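Long-range contacts in probable quinone reductase Qor (NADPH:quinone reductase) (Zeta-crystallin homolog protein) (Mycobacterium tuberculosis, PDB 4RVU), which probably catalyses the NADPH-dependent reduction of quinones, as a zeta-crystallin-like member of the medium-chain dehydrogenase/reductase superfamily: residues K37-F45 and S120-K129; V62-V71 and D89-Y100. All coordinates share one frame; numbering follows the deposited sequence.

In the fold
Contact 1 and contact 2 share the GroES-like catalytic domain of a medium-chain dehydrogenase/reductase, and their centres lie about 8 Å apart. Strand 67-74 joins them: it pairs with strands 33-38 and 40-42 of contact 1 and with strand 90-93 of contact 2, while helix 120-140 packs against the same sheet. Along the chain, contact 2 is nested within the loop that contact 1 closes. Glu66 of contact 2 ties them further, its OE2 lying 2.8 Å from Leu128 N in a probable hydrogen bond. Contact 1 reaches the NADPH itself through Asn44, Phe45, Leu128 and Lys129; the side chain of Glu66 stays about 7 Å from the cofactor, one shell behind.

Contact 1: K37-F45 and S120-K129; sequences KAEAIGVNF and SEVAASALLK. With NDP (NADPH dihydro-nicotinamide-adenine-dinucleotide phosphate), chain E.
Lys129 NZ is gripped by Asn44 OD1 at 2.7 Å, by a water and, weakly, by Val43 O. The ammonium sits above the amide carbonyl plane of Asn44, 44° out of it, and bends near the end of the lysine chain bring it round to this position. The same water takes a weak bond from Val43 N and donates to Ala124 O, 2.9 Å away, bridging the two segments. Glu66 completes the network: its OE1 pairs with Lys129 NZ and accepts from Asn44 ND2, probably steadying the positive charge and holding the amide in its orientation. In this GroES-like catalytic domain, residues 120-129, the start of helix 120-140, run nearly parallel to strand 40-42, the axes 21° apart. Small residues allow the close approach: Ala40 CB meets Ala124 CB at 3.8 Å, and Gly42 CA lies 3.4 Å from Ala124 O. Farther back, Glu39 and Ala40 form a classic beta bulge opposite Cys68, and Ser120 OG donates to Glu39 OE1; the 2.5 Å between them is doubtfully short. Toward the cofactor, Leu128 CD2 touches the nicotinamide ring at C5N, 3.5 Å away, and Phe45 N donates to the phosphate oxygen O2N of NADPH at 3.2 Å.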
# COMPACT_ATOMS: atom_id res chain seq x y z
N LYS A 37 -31.84 1.71 23.10
CA LYS A 37 -31.78 1.09 24.41
C LYS A 37 -30.97 -0.20 24.29
O LYS A 37 -31.39 -1.15 23.64
CB LYS A 37 -33.17 0.80 24.98
CG LYS A 37 -33.10 0.16 26.38
CD LYS A 37 -34.45 -0.05 27.05
CE LYS A 37 -34.23 -0.57 28.47
NZ LYS A 37 -35.49 -1.07 29.10
N ALA A 38 -29.79 -0.22 24.92
CA ALA A 38 -28.85 -1.33 24.77
C ALA A 38 -29.36 -2.68 25.27
O ALA A 38 -29.96 -2.79 26.35
CB ALA A 38 -27.53 -0.99 25.45
N GLU A 39 -29.11 -3.72 24.46
CA GLU A 39 -29.32 -5.10 24.89
C GLU A 39 -27.99 -5.84 25.03
O GLU A 39 -27.83 -6.71 25.88
CB GLU A 39 -30.26 -5.83 23.92
CG GLU A 39 -31.67 -5.28 23.99
CD GLU A 39 -32.64 -5.95 23.04
OE1 GLU A 39 -32.23 -6.84 22.26
OE2 GLU A 39 -33.82 -5.58 23.07
N ALA A 40 -27.03 -5.48 24.17
CA ALA A 40 -25.68 -6.03 24.25
C ALA A 40 -24.71 -4.99 23.70
O ALA A 40 -25.00 -4.31 22.71
CB ALA A 40 -25.58 -7.34 23.48
N ILE A 41 -23.55 -4.87 24.33
CA ILE A 41 -22.60 -3.81 23.98
C ILE A 41 -21.29 -4.45 23.57
O ILE A 41 -20.74 -5.26 24.30
CB ILE A 41 -22.40 -2.89 25.20
CG1 ILE A 41 -23.72 -2.20 25.54
CG2 ILE A 41 -21.32 -1.84 24.93
CD1 ILE A 41 -23.79 -1.75 26.98
N GLY A 42 -20.77 -4.06 22.41
CA GLY A 42 -19.54 -4.67 21.92
C GLY A 42 -18.31 -4.10 22.61
O GLY A 42 -18.24 -2.91 22.91
N VAL A 43 -17.35 -4.96 22.88
CA VAL A 43 -16.04 -4.53 23.35
C VAL A 43 -15.05 -4.60 22.19
O VAL A 43 -14.99 -5.60 21.47
CB VAL A 43 -15.56 -5.38 24.55
CG1 VAL A 43 -14.15 -4.98 24.97
CG2 VAL A 43 -16.52 -5.19 25.72
N ASN A 44 -14.28 -3.53 22.00
CA ASN A 44 -13.32 -3.50 20.89
C ASN A 44 -11.97 -3.00 21.35
O ASN A 44 -11.90 -2.16 22.24
CB ASN A 44 -13.86 -2.63 19.76
CG ASN A 44 -15.07 -3.26 19.11
OD1 ASN A 44 -14.94 -4.20 18.32
ND2 ASN A 44 -16.26 -2.78 19.47
N PHE A 45 -10.90 -3.51 20.74
CA PHE A 45 -9.57 -3.14 21.21
C PHE A 45 -9.35 -1.63 21.13
O PHE A 45 -8.64 -1.06 21.96
CB PHE A 45 -8.47 -3.88 20.46
CG PHE A 45 -7.32 -4.27 21.34
CD1 PHE A 45 -6.34 -3.34 21.69
CD2 PHE A 45 -7.23 -5.55 21.85
CE1 PHE A 45 -5.29 -3.70 22.53
CE2 PHE A 45 -6.19 -5.92 22.68
CZ PHE A 45 -5.21 -5.00 23.02
N SER A 120 -29.25 -10.40 19.95
CA SER A 120 -28.61 -9.10 20.17
C SER A 120 -27.15 -9.28 20.58
O SER A 120 -26.29 -8.50 20.18
CB SER A 120 -29.39 -8.30 21.20
OG SER A 120 -30.71 -8.05 20.73
N GLU A 121 -26.86 -10.32 21.37
CA GLU A 121 -25.48 -10.63 21.76
C GLU A 121 -24.61 -10.96 20.56
O GLU A 121 -23.47 -10.49 20.46
CB GLU A 121 -25.44 -11.84 22.69
CG GLU A 121 -25.78 -11.58 24.13
CD GLU A 121 -25.60 -12.83 24.97
OE1 GLU A 121 -25.60 -13.94 24.38
OE2 GLU A 121 -25.48 -12.71 26.20
N VAL A 122 -25.13 -11.78 19.65
CA VAL A 122 -24.38 -12.10 18.44
C VAL A 122 -24.18 -10.86 17.57
O VAL A 122 -23.09 -10.63 17.06
CB VAL A 122 -25.04 -13.25 17.65
CG1 VAL A 122 -24.41 -13.39 16.28
CG2 VAL A 122 -24.90 -14.56 18.43
N ALA A 123 -25.22 -10.05 17.41
CA ALA A 123 -25.09 -8.81 16.64
C ALA A 123 -24.00 -7.89 17.19
O ALA A 123 -23.22 -7.30 16.43
CB ALA A 123 -26.44 -8.08 16.58
N ALA A 124 -23.92 -7.76 18.51
CA ALA A 124 -22.92 -6.88 19.13
C ALA A 124 -21.56 -7.54 19.19
O ALA A 124 -20.56 -6.91 19.52
CB ALA A 124 -23.36 -6.45 20.54
N SER A 125 -21.53 -8.83 18.86
CA SER A 125 -20.28 -9.55 18.70
C SER A 125 -19.77 -9.40 17.28
O SER A 125 -18.57 -9.50 17.02
CB SER A 125 -20.48 -11.04 18.99
OG SER A 125 -20.65 -11.28 20.37
N ALA A 126 -20.69 -9.16 16.35
CA ALA A 126 -20.41 -9.36 14.92
C ALA A 126 -20.17 -8.09 14.12
O ALA A 126 -19.36 -8.09 13.20
CB ALA A 126 -21.53 -10.17 14.28
N LEU A 127 -20.89 -7.01 14.43
CA LEU A 127 -20.92 -5.86 13.50
C LEU A 127 -19.61 -5.12 13.27
O LEU A 127 -19.12 -5.07 12.14
CB LEU A 127 -22.03 -4.86 13.85
CG LEU A 127 -22.19 -3.84 12.70
CD1 LEU A 127 -22.83 -4.49 11.46
CD2 LEU A 127 -22.96 -2.58 13.10
N LEU A 128 -19.03 -4.50 14.30
CA LEU A 128 -17.81 -3.71 14.08
C LEU A 128 -16.71 -4.59 13.51
O LEU A 128 -16.05 -4.24 12.53
CB LEU A 128 -17.33 -3.04 15.37
CG LEU A 128 -16.25 -1.95 15.20
CD1 LEU A 128 -16.33 -0.91 16.31
CD2 LEU A 128 -14.85 -2.55 15.15
N LYS A 129 -16.50 -5.75 14.13
CA LYS A 129 -15.43 -6.63 13.71
C LYS A 129 -15.73 -7.30 12.36
O LYS A 129 -14.82 -7.53 11.54
CB LYS A 129 -15.16 -7.65 14.80
CG LYS A 129 -14.64 -7.03 16.10
CD LYS A 129 -14.70 -8.09 17.21
CE LYS A 129 -15.03 -7.53 18.58
NZ LYS A 129 -16.22 -6.61 18.66
PA NDP E . -8.87 -9.25 19.65
O1A NDP E . -10.11 -9.95 20.11
O2A NDP E . -8.14 -9.75 18.43
O5B NDP E . -7.83 -9.18 20.87
C5B NDP E . -6.47 -8.83 20.64
C4B NDP E . -5.68 -10.11 20.44
O4B NDP E . -4.38 -9.84 19.92
C3B NDP E . -5.45 -10.83 21.75
O3B NDP E . -6.53 -11.72 22.06
C2B NDP E . -4.15 -11.57 21.52
O2B NDP E . -4.40 -12.91 21.12
C1B NDP E . -3.45 -10.81 20.40
N9A NDP E . -2.26 -10.16 20.99
C8A NDP E . -0.99 -10.38 20.62
N7A NDP E . -0.13 -9.65 21.37
C5A NDP E . -0.86 -8.95 22.25
C6A NDP E . -0.59 -7.98 23.34
N6A NDP E . 0.68 -7.61 23.63
N1A NDP E . -1.64 -7.48 24.02
C2A NDP E . -2.90 -7.84 23.73
N3A NDP E . -3.22 -8.71 22.76
C4A NDP E . -2.27 -9.29 22.00
O3 NDP E . -9.22 -7.70 19.45
PN NDP E . -10.29 -7.20 18.35
O1N NDP E . -10.81 -8.40 17.61
O2N NDP E . -11.23 -6.25 19.03
O5D NDP E . -9.37 -6.35 17.34
C5D NDP E . -8.27 -6.97 16.67
C4D NDP E . -7.27 -5.90 16.24
O4D NDP E . -7.78 -5.19 15.11
C3D NDP E . -7.06 -4.88 17.33
O3D NDP E . -5.68 -4.51 17.33
C2D NDP E . -7.90 -3.69 16.92
O2D NDP E . -7.29 -2.48 17.36
C1D NDP E . -7.89 -3.80 15.40
N1N NDP E . -9.09 -3.27 14.75
C2N NDP E . -8.93 -2.42 13.73
C3N NDP E . -10.02 -1.89 13.04
C7N NDP E . -9.77 -0.94 11.91
O7N NDP E . -10.71 -0.52 11.27
N7N NDP E . -8.52 -0.58 11.64
C4N NDP E . -11.43 -2.27 13.41
C5N NDP E . -11.46 -3.21 14.53
C6N NDP E . -10.30 -3.68 15.14
P2B NDP E . -3.21 -14.00 21.14
O1X NDP E . -1.97 -13.20 21.38
O2X NDP E . -3.57 -14.92 22.28
O3X NDP E . -3.29 -14.66 19.79
O HOH W 1 -17.95 -7.53 20.68

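Contact 2: V62-V71 and D89-Y100; sequences VIGSEVCGTV and DRVVSASANGAY
Ile63 CG2 rests over one face of the Tyr100 ring, 3.7 Å from its centroid, in a CH-pi contact offset toward the rim. The two side chains run side by side, and Tyr100 N donates to Ile63 O at 2.9 Å, the donor lying nearly in line with the carbonyl bond. Gly64 CA packs obliquely against the same ring; without a side chain Gly64 can lie there, and its positive phi suits glycine. Its carbonyl accepts from Ala99 N and from a water that also links Val62 O and Gly98 N. Next along, Ser65 O takes the amide of Ala96 at 2.9 Å, while Ser65 OG, held between backbone N and carbonyl carbon (chi1 74°), donates to Ala94 O from above its carbonyl plane. Beyond this irregular part, the chains settle into an antiparallel ladder of the GroES-like beta domain: Val67 with Ser93 and Gly69 with Val91 are hydrogen-bonded pairs, and Val71 N to Asp89 O, 2.8 Å, extends it. Cys68 CB meets Val92 CG2 at 4.0 Å on the face turned to helix 120-140, where Ser120 touches Cys68. The side chains of Val71 and Val91 cross at about a right angle, CG2 to CG2 3.7 Å. Strand 67-74 thus runs between 90-93 and 33-38, with Val67 and Val91 packing on Ile36 and with Ser93 and Ala96 touching Ala106 of strand 103-107.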
# COMPACT_ATOMS: atom_id res chain seq x y z
N VAL A 62 -18.35 9.12 27.73
CA VAL A 62 -18.83 7.75 27.91
C VAL A 62 -18.24 6.97 26.75
O VAL A 62 -18.36 7.38 25.59
CB VAL A 62 -20.37 7.67 27.89
CG1 VAL A 62 -20.83 6.22 27.90
CG2 VAL A 62 -20.95 8.40 29.09
N ILE A 63 -17.57 5.85 27.05
CA ILE A 63 -16.74 5.14 26.08
C ILE A 63 -17.50 4.11 25.23
O ILE A 63 -18.58 3.66 25.63
CB ILE A 63 -15.57 4.46 26.82
CG1 ILE A 63 -14.50 3.94 25.87
CG2 ILE A 63 -16.09 3.38 27.73
CD1 ILE A 63 -13.17 3.76 26.55
N GLY A 64 -16.95 3.78 24.05
CA GLY A 64 -17.44 2.67 23.24
C GLY A 64 -18.28 3.07 22.03
O GLY A 64 -18.96 4.10 22.06
N SER A 65 -18.25 2.27 20.97
CA SER A 65 -19.00 2.63 19.77
C SER A 65 -19.88 1.52 19.21
O SER A 65 -20.61 1.74 18.24
CB SER A 65 -18.06 3.16 18.67
OG SER A 65 -17.31 2.12 18.07
N GLU A 66 -19.84 0.33 19.80
CA GLU A 66 -20.62 -0.79 19.26
C GLU A 66 -21.76 -1.17 20.20
O GLU A 66 -21.54 -1.44 21.38
CB GLU A 66 -19.72 -2.00 18.97
CG GLU A 66 -20.42 -3.17 18.27
CD GLU A 66 -19.47 -4.31 17.88
OE1 GLU A 66 -18.42 -4.49 18.54
OE2 GLU A 66 -19.78 -5.04 16.91
N VAL A 67 -22.99 -1.17 19.68
CA VAL A 67 -24.16 -1.50 20.50
C VAL A 67 -25.22 -2.18 19.66
O VAL A 67 -25.39 -1.86 18.49
CB VAL A 67 -24.78 -0.25 21.17
CG1 VAL A 67 -25.29 0.72 20.12
CG2 VAL A 67 -25.92 -0.63 22.14
N CYS A 68 -25.91 -3.15 20.25
CA CYS A 68 -27.14 -3.67 19.66
C CYS A 68 -28.25 -3.45 20.68
O CYS A 68 -28.07 -3.72 21.87
CB CYS A 68 -27.01 -5.16 19.35
SG CYS A 68 -28.57 -5.90 18.79
N GLY A 69 -29.39 -2.94 20.22
CA GLY A 69 -30.54 -2.80 21.11
C GLY A 69 -31.76 -2.31 20.35
O GLY A 69 -31.80 -2.39 19.13
N THR A 70 -32.76 -1.80 21.07
CA THR A 70 -33.99 -1.39 20.42
C THR A 70 -34.05 0.12 20.26
O THR A 70 -33.55 0.86 21.12
CB THR A 70 -35.24 -1.89 21.18
OG1 THR A 70 -35.11 -1.58 22.57
CG2 THR A 70 -35.39 -3.39 21.01
N VAL A 71 -34.64 0.57 19.16
CA VAL A 71 -34.78 2.00 18.93
C VAL A 71 -35.84 2.56 19.87
O VAL A 71 -37.03 2.23 19.75
CB VAL A 71 -35.15 2.31 17.47
CG1 VAL A 71 -35.34 3.81 17.28
CG2 VAL A 71 -34.05 1.80 16.53
N ASP A 89 -37.57 -1.05 16.50
CA ASP A 89 -36.69 -1.94 15.73
C ASP A 89 -35.46 -2.35 16.53
O ASP A 89 -34.90 -1.54 17.29
CB ASP A 89 -36.23 -1.27 14.42
CG ASP A 89 -37.32 -1.22 13.36
OD1 ASP A 89 -38.36 -1.88 13.52
OD2 ASP A 89 -37.12 -0.52 12.34
N ARG A 90 -35.03 -3.60 16.36
CA ARG A 90 -33.77 -4.09 16.90
C ARG A 90 -32.69 -3.70 15.91
O ARG A 90 -32.79 -4.01 14.72
CB ARG A 90 -33.76 -5.62 17.04
CG ARG A 90 -34.63 -6.17 18.15
CD ARG A 90 -34.71 -7.70 18.04
NE ARG A 90 -33.45 -8.31 18.41
CZ ARG A 90 -32.79 -9.22 17.69
NH1 ARG A 90 -33.27 -9.67 16.54
NH2 ARG A 90 -31.64 -9.67 18.15
N VAL A 91 -31.67 -3.00 16.39
CA VAL A 91 -30.66 -2.44 15.49
C VAL A 91 -29.27 -2.60 16.06
O VAL A 91 -29.10 -2.88 17.24
CB VAL A 91 -30.92 -0.95 15.19
CG1 VAL A 91 -32.24 -0.76 14.42
CG2 VAL A 91 -30.89 -0.12 16.47
N VAL A 92 -28.26 -2.43 15.21
CA VAL A 92 -26.89 -2.54 15.68
C VAL A 92 -26.04 -1.51 14.94
O VAL A 92 -26.25 -1.25 13.76
CB VAL A 92 -26.36 -3.99 15.53
CG1 VAL A 92 -26.40 -4.45 14.07
CG2 VAL A 92 -24.95 -4.12 16.11
N SER A 93 -25.10 -0.91 15.65
CA SER A 93 -24.21 0.09 15.06
C SER A 93 -22.82 -0.09 15.62
O SER A 93 -22.66 -0.56 16.75
CB SER A 93 -24.70 1.51 15.35
OG SER A 93 -23.91 2.48 14.68
N ALA A 94 -21.83 0.27 14.82
CA ALA A 94 -20.43 0.26 15.24
C ALA A 94 -19.94 1.70 15.32
O ALA A 94 -18.74 1.94 15.48
CB ALA A 94 -19.60 -0.50 14.22
N SER A 95 -20.86 2.65 15.22
CA SER A 95 -20.52 4.07 15.13
C SER A 95 -21.27 4.90 16.16
O SER A 95 -21.50 6.08 15.95
CB SER A 95 -20.85 4.58 13.73
OG SER A 95 -20.14 3.84 12.76
N ALA A 96 -21.65 4.28 17.28
CA ALA A 96 -22.44 4.94 18.30
C ALA A 96 -21.58 5.87 19.14
O ALA A 96 -20.35 5.76 19.15
CB ALA A 96 -23.13 3.89 19.19
N ASN A 97 -22.23 6.80 19.83
CA ASN A 97 -21.56 7.65 20.80
C ASN A 97 -21.94 7.18 22.20
O ASN A 97 -23.13 7.13 22.52
CB ASN A 97 -22.01 9.10 20.63
CG ASN A 97 -21.21 10.07 21.50
OD1 ASN A 97 -20.02 9.87 21.74
ND2 ASN A 97 -21.87 11.12 21.98
N GLY A 98 -20.95 6.84 23.02
CA GLY A 98 -21.21 6.44 24.40
C GLY A 98 -21.90 5.09 24.54
O GLY A 98 -22.85 4.94 25.31
N ALA A 99 -21.40 4.08 23.83
CA ALA A 99 -22.06 2.77 23.79
C ALA A 99 -22.08 2.02 25.13
O ALA A 99 -22.97 1.18 25.35
CB ALA A 99 -21.45 1.89 22.70
N TYR A 100 -21.11 2.26 26.00
CA TYR A 100 -21.10 1.56 27.30
C TYR A 100 -22.09 2.23 28.24
O TYR A 100 -21.69 2.93 29.18
CB TYR A 100 -19.73 1.58 27.98
CG TYR A 100 -18.59 0.76 27.39
CD1 TYR A 100 -18.57 0.36 26.06
CD2 TYR A 100 -17.50 0.41 28.19
CE1 TYR A 100 -17.48 -0.35 25.53
CE2 TYR A 100 -16.42 -0.31 27.68
CZ TYR A 100 -16.42 -0.67 26.35
OH TYR A 100 -15.35 -1.38 25.86
O HOH W 2 -18.23 6.78 22.53